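Local coordinates for protein ribulose-bisphosphate carboxylase (Alicyclobacillus acidocaldarius subsp. acidocaldarius, PDB 4NAS) that belongs to the RuBisCO large-chain family, pairing an N-terminal domain with a TIM-barrel catalytic domain that binds calcium, at residues V14-R20 with E107-L113; L26-E31 with V60-V65; I282-I286 with R318-H322. All coordinates share one frame; numbering follows the deposited sequence.

Interaction 1. Residues V14-R20 with E107-L113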
# COMPACT_ATOMS: atom_id res chain seq x y z
N VAL B 14 -18.50 3.49 9.20
CA VAL B 14 -19.00 4.63 8.43
C VAL B 14 -17.82 5.43 7.88
O VAL B 14 -17.02 6.02 8.64
CB VAL B 14 -19.92 5.54 9.27
CG1 VAL B 14 -20.46 6.66 8.41
CG2 VAL B 14 -21.08 4.72 9.87
N ALA B 15 -17.71 5.43 6.56
CA ALA B 15 -16.66 6.16 5.87
C ALA B 15 -17.20 7.47 5.29
O ALA B 15 -18.30 7.51 4.74
CB ALA B 15 -16.06 5.30 4.77
N THR B 16 -16.41 8.52 5.42
CA THR B 16 -16.70 9.82 4.84
C THR B 16 -15.73 10.06 3.71
O THR B 16 -14.51 9.98 3.93
CB THR B 16 -16.49 10.94 5.87
OG1 THR B 16 -17.37 10.74 6.98
CG2 THR B 16 -16.77 12.31 5.25
N TYR B 17 -16.27 10.34 2.52
CA TYR B 17 -15.48 10.65 1.33
C TYR B 17 -15.67 12.10 0.93
O TYR B 17 -16.76 12.64 1.07
CB TYR B 17 -15.88 9.76 0.15
CG TYR B 17 -15.86 8.30 0.49
CD1 TYR B 17 -14.68 7.54 0.36
CD2 TYR B 17 -17.00 7.67 0.97
CE1 TYR B 17 -14.66 6.21 0.69
CE2 TYR B 17 -16.99 6.32 1.30
CZ TYR B 17 -15.83 5.60 1.16
OH TYR B 17 -15.81 4.27 1.48
N ARG B 18 -14.59 12.72 0.46
CA ARG B 18 -14.65 14.02 -0.19
C ARG B 18 -14.48 13.76 -1.68
O ARG B 18 -13.50 13.12 -2.10
CB ARG B 18 -13.48 14.91 0.27
CG ARG B 18 -13.45 16.29 -0.44
CD ARG B 18 -12.03 16.88 -0.48
NE ARG B 18 -12.00 18.22 -1.08
CZ ARG B 18 -11.81 18.48 -2.37
NH1 ARG B 18 -11.64 17.50 -3.24
NH2 ARG B 18 -11.78 19.74 -2.80
N LEU B 19 -15.40 14.26 -2.50
CA LEU B 19 -15.34 14.00 -3.94
C LEU B 19 -15.91 15.15 -4.76
O LEU B 19 -16.68 15.97 -4.24
CB LEU B 19 -16.08 12.70 -4.28
CG LEU B 19 -17.53 12.55 -3.80
CD1 LEU B 19 -18.53 13.15 -4.77
CD2 LEU B 19 -17.89 11.10 -3.54
N ARG B 20 -15.52 15.20 -6.03
CA ARG B 20 -16.06 16.19 -6.97
C ARG B 20 -16.97 15.49 -7.98
O ARG B 20 -16.63 14.42 -8.49
CB ARG B 20 -14.92 16.90 -7.69
CG ARG B 20 -15.37 17.88 -8.75
CD ARG B 20 -14.19 18.65 -9.33
NE ARG B 20 -14.62 19.59 -10.36
CZ ARG B 20 -14.14 20.82 -10.51
NH1 ARG B 20 -13.21 21.28 -9.69
NH2 ARG B 20 -14.61 21.61 -11.48
N GLU B 107 -11.80 11.94 -8.89
CA GLU B 107 -11.44 12.78 -7.75
C GLU B 107 -12.24 12.42 -6.50
O GLU B 107 -13.35 12.89 -6.32
CB GLU B 107 -11.62 14.26 -8.08
CG GLU B 107 -11.20 15.18 -6.95
CD GLU B 107 -11.15 16.62 -7.38
OE1 GLU B 107 -11.15 16.88 -8.60
OE2 GLU B 107 -11.12 17.50 -6.47
N ILE B 108 -11.67 11.59 -5.63
CA ILE B 108 -12.36 11.16 -4.42
C ILE B 108 -11.28 10.82 -3.39
O ILE B 108 -10.22 10.34 -3.77
CB ILE B 108 -13.23 9.90 -4.68
CG1 ILE B 108 -14.01 9.52 -3.43
CG2 ILE B 108 -12.38 8.68 -5.20
CD1 ILE B 108 -15.16 8.56 -3.74
N ARG B 109 -11.55 11.09 -2.12
CA ARG B 109 -10.56 10.89 -1.06
C ARG B 109 -11.23 10.43 0.21
O ARG B 109 -12.24 11.02 0.64
CB ARG B 109 -9.82 12.22 -0.83
CG ARG B 109 -8.75 12.24 0.24
CD ARG B 109 -8.14 13.65 0.33
NE ARG B 109 -6.75 13.64 0.75
CZ ARG B 109 -6.32 13.98 1.96
NH1 ARG B 109 -7.17 14.38 2.89
NH2 ARG B 109 -5.02 13.92 2.23
N LEU B 110 -10.67 9.40 0.84
CA LEU B 110 -11.19 8.91 2.12
C LEU B 110 -10.71 9.78 3.29
O LEU B 110 -9.49 9.87 3.56
CB LEU B 110 -10.78 7.44 2.31
CG LEU B 110 -11.18 6.78 3.63
CD1 LEU B 110 -12.70 6.69 3.77
CD2 LEU B 110 -10.56 5.38 3.66
N GLU B 111 -11.67 10.39 3.98
CA GLU B 111 -11.42 11.44 4.96
C GLU B 111 -11.58 10.95 6.39
O GLU B 111 -10.92 11.45 7.32
CB GLU B 111 -12.44 12.58 4.77
CG GLU B 111 -12.31 13.35 3.46
CD GLU B 111 -11.20 14.38 3.51
OE1 GLU B 111 -11.52 15.58 3.62
OE2 GLU B 111 -10.02 13.98 3.45
N ARG B 112 -12.49 10.01 6.59
CA ARG B 112 -12.81 9.56 7.93
C ARG B 112 -13.31 8.12 7.94
O ARG B 112 -14.05 7.69 7.03
CB ARG B 112 -13.83 10.49 8.60
CG ARG B 112 -14.13 10.12 10.06
CD ARG B 112 -15.22 10.99 10.70
NE ARG B 112 -15.30 10.74 12.14
CZ ARG B 112 -16.18 11.30 12.96
NH1 ARG B 112 -17.08 12.14 12.48
NH2 ARG B 112 -16.16 11.01 14.26
N LEU B 113 -12.88 7.38 8.95
CA LEU B 113 -13.42 6.05 9.22
C LEU B 113 -13.92 5.99 10.65
O LEU B 113 -13.15 6.13 11.61
CB LEU B 113 -12.35 4.98 9.02
CG LEU B 113 -11.96 4.67 7.58
CD1 LEU B 113 -10.78 3.68 7.60
CD2 LEU B 113 -13.12 4.10 6.75
O HOH W 1 -15.21 11.70 -8.22

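Interaction 2. Residues L26-E31 with V60-V65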
# COMPACT_ATOMS: atom_id res chain seq x y z
N LEU B 26 -25.20 12.86 -7.41
CA LEU B 26 -24.72 12.52 -6.07
C LEU B 26 -25.56 11.43 -5.39
O LEU B 26 -25.01 10.48 -4.82
CB LEU B 26 -24.67 13.77 -5.20
CG LEU B 26 -23.48 14.70 -5.39
CD1 LEU B 26 -23.59 15.88 -4.44
CD2 LEU B 26 -22.17 13.96 -5.17
N GLU B 27 -26.87 11.58 -5.46
CA GLU B 27 -27.79 10.68 -4.78
C GLU B 27 -27.70 9.26 -5.35
O GLU B 27 -27.60 8.29 -4.60
CB GLU B 27 -29.21 11.21 -4.87
CG GLU B 27 -29.99 11.15 -3.55
CD GLU B 27 -29.55 12.21 -2.54
OE1 GLU B 27 -29.40 11.86 -1.35
OE2 GLU B 27 -29.38 13.39 -2.93
N ALA B 28 -27.73 9.14 -6.67
CA ALA B 28 -27.57 7.84 -7.32
C ALA B 28 -26.17 7.25 -7.09
O ALA B 28 -26.02 6.06 -6.81
CB ALA B 28 -27.86 7.94 -8.81
N ARG B 29 -25.14 8.08 -7.22
CA ARG B 29 -23.78 7.59 -7.04
C ARG B 29 -23.59 7.03 -5.63
O ARG B 29 -23.03 5.96 -5.47
CB ARG B 29 -22.75 8.68 -7.33
CG ARG B 29 -21.33 8.19 -7.21
CD ARG B 29 -20.32 9.22 -7.65
NE ARG B 29 -18.97 8.80 -7.31
CZ ARG B 29 -17.87 9.49 -7.59
NH1 ARG B 29 -17.95 10.64 -8.25
NH2 ARG B 29 -16.68 9.01 -7.23
N ALA B 30 -24.11 7.74 -4.63
CA ALA B 30 -24.04 7.26 -3.25
C ALA B 30 -24.79 5.94 -3.04
O ALA B 30 -24.27 5.03 -2.37
CB ALA B 30 -24.54 8.34 -2.26
N GLU B 31 -25.99 5.82 -3.59
CA GLU B 31 -26.77 4.59 -3.49
C GLU B 31 -26.05 3.40 -4.16
O GLU B 31 -26.05 2.28 -3.64
CB GLU B 31 -28.17 4.78 -4.10
CG GLU B 31 -29.19 3.71 -3.72
CD GLU B 31 -29.67 3.82 -2.27
OE1 GLU B 31 -30.25 2.84 -1.77
OE2 GLU B 31 -29.48 4.89 -1.64
N VAL B 60 -26.59 4.80 2.74
CA VAL B 60 -26.08 6.16 2.64
C VAL B 60 -26.48 6.90 3.91
O VAL B 60 -27.67 7.03 4.21
CB VAL B 60 -26.64 6.88 1.40
CG1 VAL B 60 -26.18 8.32 1.40
CG2 VAL B 60 -26.20 6.18 0.12
N GLU B 61 -25.49 7.38 4.66
CA GLU B 61 -25.77 8.03 5.94
C GLU B 61 -25.89 9.55 5.83
O GLU B 61 -26.59 10.18 6.62
CB GLU B 61 -24.71 7.66 6.99
CG GLU B 61 -24.67 6.18 7.33
CD GLU B 61 -25.77 5.76 8.29
OE1 GLU B 61 -25.49 5.70 9.51
OE2 GLU B 61 -26.89 5.47 7.82
N GLY B 62 -25.21 10.13 4.84
CA GLY B 62 -25.30 11.56 4.62
C GLY B 62 -24.62 12.03 3.35
O GLY B 62 -23.63 11.46 2.90
N ILE B 63 -25.19 13.09 2.77
CA ILE B 63 -24.61 13.76 1.61
C ILE B 63 -24.55 15.26 1.91
O ILE B 63 -25.57 15.87 2.20
CB ILE B 63 -25.47 13.58 0.36
CG1 ILE B 63 -25.70 12.09 0.07
CG2 ILE B 63 -24.83 14.29 -0.83
CD1 ILE B 63 -26.22 11.81 -1.30
N ARG B 64 -23.36 15.84 1.83
CA ARG B 64 -23.16 17.25 2.16
C ARG B 64 -22.41 17.97 1.05
O ARG B 64 -21.24 17.70 0.80
CB ARG B 64 -22.39 17.39 3.48
CG ARG B 64 -23.07 16.78 4.70
CD ARG B 64 -22.21 16.92 5.94
NE ARG B 64 -20.98 16.12 5.88
CZ ARG B 64 -20.93 14.82 6.17
NH1 ARG B 64 -22.04 14.19 6.55
NH2 ARG B 64 -19.79 14.16 6.10
N VAL B 65 -23.08 18.91 0.40
CA VAL B 65 -22.43 19.73 -0.61
C VAL B 65 -21.54 20.77 0.06
O VAL B 65 -22.01 21.54 0.91
CB VAL B 65 -23.48 20.43 -1.49
CG1 VAL B 65 -22.87 21.60 -2.22
CG2 VAL B 65 -24.11 19.45 -2.46

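Interaction 3. Residues I282-I286 with R318-H322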
# COMPACT_ATOMS: atom_id res chain seq x y z
N ILE B 282 -6.01 8.87 0.78
CA ILE B 282 -6.52 8.66 2.13
C ILE B 282 -5.86 9.67 3.05
O ILE B 282 -4.65 9.85 2.97
CB ILE B 282 -6.11 7.25 2.62
CG1 ILE B 282 -6.59 6.17 1.65
CG2 ILE B 282 -6.67 6.98 4.00
CD1 ILE B 282 -6.10 4.81 2.01
N ALA B 283 -6.63 10.31 3.94
CA ALA B 283 -6.09 11.31 4.87
C ALA B 283 -4.91 10.81 5.71
O ALA B 283 -4.89 9.66 6.17
CB ALA B 283 -7.19 11.83 5.79
N ALA B 284 -3.95 11.69 5.95
CA ALA B 284 -2.76 11.29 6.70
C ALA B 284 -3.06 10.80 8.10
O ALA B 284 -2.37 9.94 8.58
CB ALA B 284 -1.73 12.39 6.72
N ASP B 285 -4.10 11.32 8.76
CA ASP B 285 -4.36 10.87 10.12
C ASP B 285 -4.84 9.42 10.17
O ASP B 285 -4.70 8.73 11.19
CB ASP B 285 -5.34 11.79 10.84
CG ASP B 285 -6.68 11.84 10.16
OD1 ASP B 285 -6.72 12.34 9.01
OD2 ASP B 285 -7.67 11.38 10.75
N ILE B 286 -5.42 8.96 9.07
CA ILE B 286 -5.88 7.59 9.00
C ILE B 286 -4.66 6.71 8.75
O ILE B 286 -4.41 5.75 9.47
CB ILE B 286 -6.94 7.39 7.88
CG1 ILE B 286 -8.22 8.18 8.20
CG2 ILE B 286 -7.24 5.87 7.62
CD1 ILE B 286 -9.21 8.23 7.01
N ARG B 318 -5.77 15.40 14.48
CA ARG B 318 -6.56 14.16 14.38
C ARG B 318 -5.68 12.93 14.54
O ARG B 318 -6.11 11.90 15.10
CB ARG B 318 -7.26 14.08 13.03
CG ARG B 318 -8.42 15.06 12.90
CD ARG B 318 -9.10 14.93 11.50
NE ARG B 318 -10.17 15.92 11.36
CZ ARG B 318 -10.63 16.39 10.20
NH1 ARG B 318 -10.13 15.97 9.05
NH2 ARG B 318 -11.60 17.30 10.20
N LEU B 319 -4.48 13.03 13.99
CA LEU B 319 -3.46 11.99 14.10
C LEU B 319 -3.17 11.72 15.56
O LEU B 319 -3.26 10.57 16.00
CB LEU B 319 -2.19 12.36 13.30
CG LEU B 319 -1.22 11.18 13.02
CD1 LEU B 319 -0.32 11.47 11.84
CD2 LEU B 319 -0.39 10.80 14.24
N LEU B 320 -2.81 12.77 16.31
CA LEU B 320 -2.48 12.60 17.72
C LEU B 320 -3.65 12.00 18.50
O LEU B 320 -3.47 11.09 19.33
CB LEU B 320 -2.04 13.93 18.36
CG LEU B 320 -1.52 13.76 19.80
CD1 LEU B 320 -0.25 12.90 19.82
CD2 LEU B 320 -1.25 15.10 20.48
N GLN B 321 -4.84 12.50 18.25
CA GLN B 321 -6.02 11.98 18.91
C GLN B 321 -6.22 10.48 18.57
O GLN B 321 -6.68 9.71 19.41
CB GLN B 321 -7.24 12.82 18.55
CG GLN B 321 -8.47 12.52 19.40
CD GLN B 321 -8.26 12.84 20.88
OE1 GLN B 321 -7.34 13.58 21.25
NE2 GLN B 321 -9.12 12.29 21.73
N HIS B 322 -5.85 10.07 17.36
CA HIS B 322 -5.94 8.64 17.03
C HIS B 322 -4.99 7.82 17.89
O HIS B 322 -5.33 6.75 18.39
CB HIS B 322 -5.65 8.36 15.56
CG HIS B 322 -6.77 8.70 14.63
ND1 HIS B 322 -8.07 8.28 14.84
CD2 HIS B 322 -6.78 9.40 13.47
CE1 HIS B 322 -8.83 8.73 13.86
NE2 HIS B 322 -8.08 9.40 13.01
O HOH W 2 -8.89 13.37 8.20

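Interaction 1. Residues V14-R20 with E107-L113
Arg18 and Glu107 meet edge to edge: NH1 lies 3.3 Å from OE2, with the acceptor in the guanidinium plane and the two flat groups 10° apart. This salt bridge uses the anti lone pair of OE2, while Glu107 OE1 lies 3.6 Å from Arg20 CD. The Tyr17 ring is approached obliquely by Leu110, whose CD1 lies 3.7 Å from CE1. On the same face of the sheet, Ile108 runs beside Leu19, with CD1 3.7 Å from Leu19 CD2.

The strands are antiparallel, with hydrogen-bonded pairs at Thr16–Arg112 and Arg18–Arg109. At the first, Thr16 O takes both Glu111 N at 2.9 Å and, weakly, Arg112 N at 3.3 Å: a classic beta bulge. Chi1 of -66° sets Glu111 CG 3.7 Å from Arg18 CB; the bend at chi2 (-80°) then turns the carboxylate to Arg109, with OE2 2.9 Å from NH1 in a salt bridge.

Strand 12-22 lies between strands 108-114 and 73-83; Thr16 OG1 bonds Asp79 of the latter, and Arg20 pairs with Asp71 and Asp73. Helix 91-99 packs on the Tyr17 face, where Val98 O accepts a bond from Tyr17 OH, and helix 26-36 reaches Leu19 through Leu26.

Interaction 2. Residues L26-E31 with V60-V65
Ile63 stands at the middle of this contact, its CG2 branch directed to Leu26 and its CD1 to Ala30 and Glu27. The arrangement is helix-on-sheet packing in the alpha+beta N-terminal domain: helix 26-36 lies on the outermost strand, 59-68. The short segments run roughly antiparallel, their directions 151° apart, with their axes 9.6 Å apart at closest approach.

The orientation of the apolar groups changes along the strand. Leu26 crosses Val65 at about a right angle but meets Ile63 obliquely, and its CD1 serves both, 4.1 Å from Val65 CG2 and 4.1 Å from Ile63 CG2. One turn later the methyl of Ala30 fits between two side chains, with its CB 3.6 Å from Val60 CG2 and 4.0 Å from Ile63 CD1. That Val60 and Ile63, three positions apart, both point to the helix follows from a classic beta bulge, in which Glu61 and Gly62 together face Asp79 of strand 73-83. Arg64 turns from the helix and forms salt bridges with Glu77 and Asp79.

Two glutamates border the apolar seam on the exposed part of the helix. Glu27 is bent at chi2 (75°), which folds its carboxylate back against the isoleucine and puts OE1 3.2 Å from Ile63 CD1. Glu31 bends similarly (chi2 73°) and passes Val60 obliquely. At the opposite end of the seam from Val65, Val60 CG2 reaches the helix backbone itself, lying 3.4 Å from the carbonyl oxygen of Ala30.

Interaction 3. Residues I282-I286 with R318-H322
Asp285 OD2 accepts a hydrogen bond from His322 NE2 at 3.0 Å, bent to 138° at the hydrogen. The acceptor lies at the ring edge, near its plane, and carboxylate and imidazole are nearly coplanar, 7° apart. OD2 is approached on its anti side. Asp285 O also approaches the ring, 3.2 Å from His322 CD2 but well out of its plane.

At the root of the side chain, Asp285 CB sits 3.5 Å from Leu319 N and 4.0 Å from Leu319 CB. Arg318 adds its aliphatic base, CB lying 3.6 Å from Asp285 OD2. With chi1 at 61°, the aspartate CG stands between its backbone N and carbonyl carbon, which turns the carboxylate toward the histidine.

These residues join two successive outer helices of the TIM barrel: the first turn of helix 284-295, with Ala283 in the N-cap position, abuts helix 313-324. Because Asp285 lies in that first turn, the helix dipole probably favours its negative charge.

Further out, a water accepts a bond from Arg318 NH1 at 3.0 Å, and NH1 forms a salt bridge with Glu314. Leu319 packs on Leu288 and Leu311, while His322 O is bonded by Arg293 and the imidazole touches Gln290.

Overall arrangement
Interaction 2 comes within the chain span bounded by the two strands of interaction 1, and interaction 3 follows both. Interactions 1 and 2 belong to the N-terminal domain, with centres about 11 Å apart; they share one sheet and touch where Leu19 packs on Leu26 and Thr16 on Arg64. Interaction 3, in the catalytic TIM barrel, lies about 14 Å from interaction 1 and about 24 Å from interaction 2, centre to centre. It touches interaction 1: Ala283 N probably bonds Leu110 O, and short strand 281-282 runs parallel to strand 108-114 at the sheet edge. The sheet thus extends from the helix 26-36 side to the barrel, tying the two domains together.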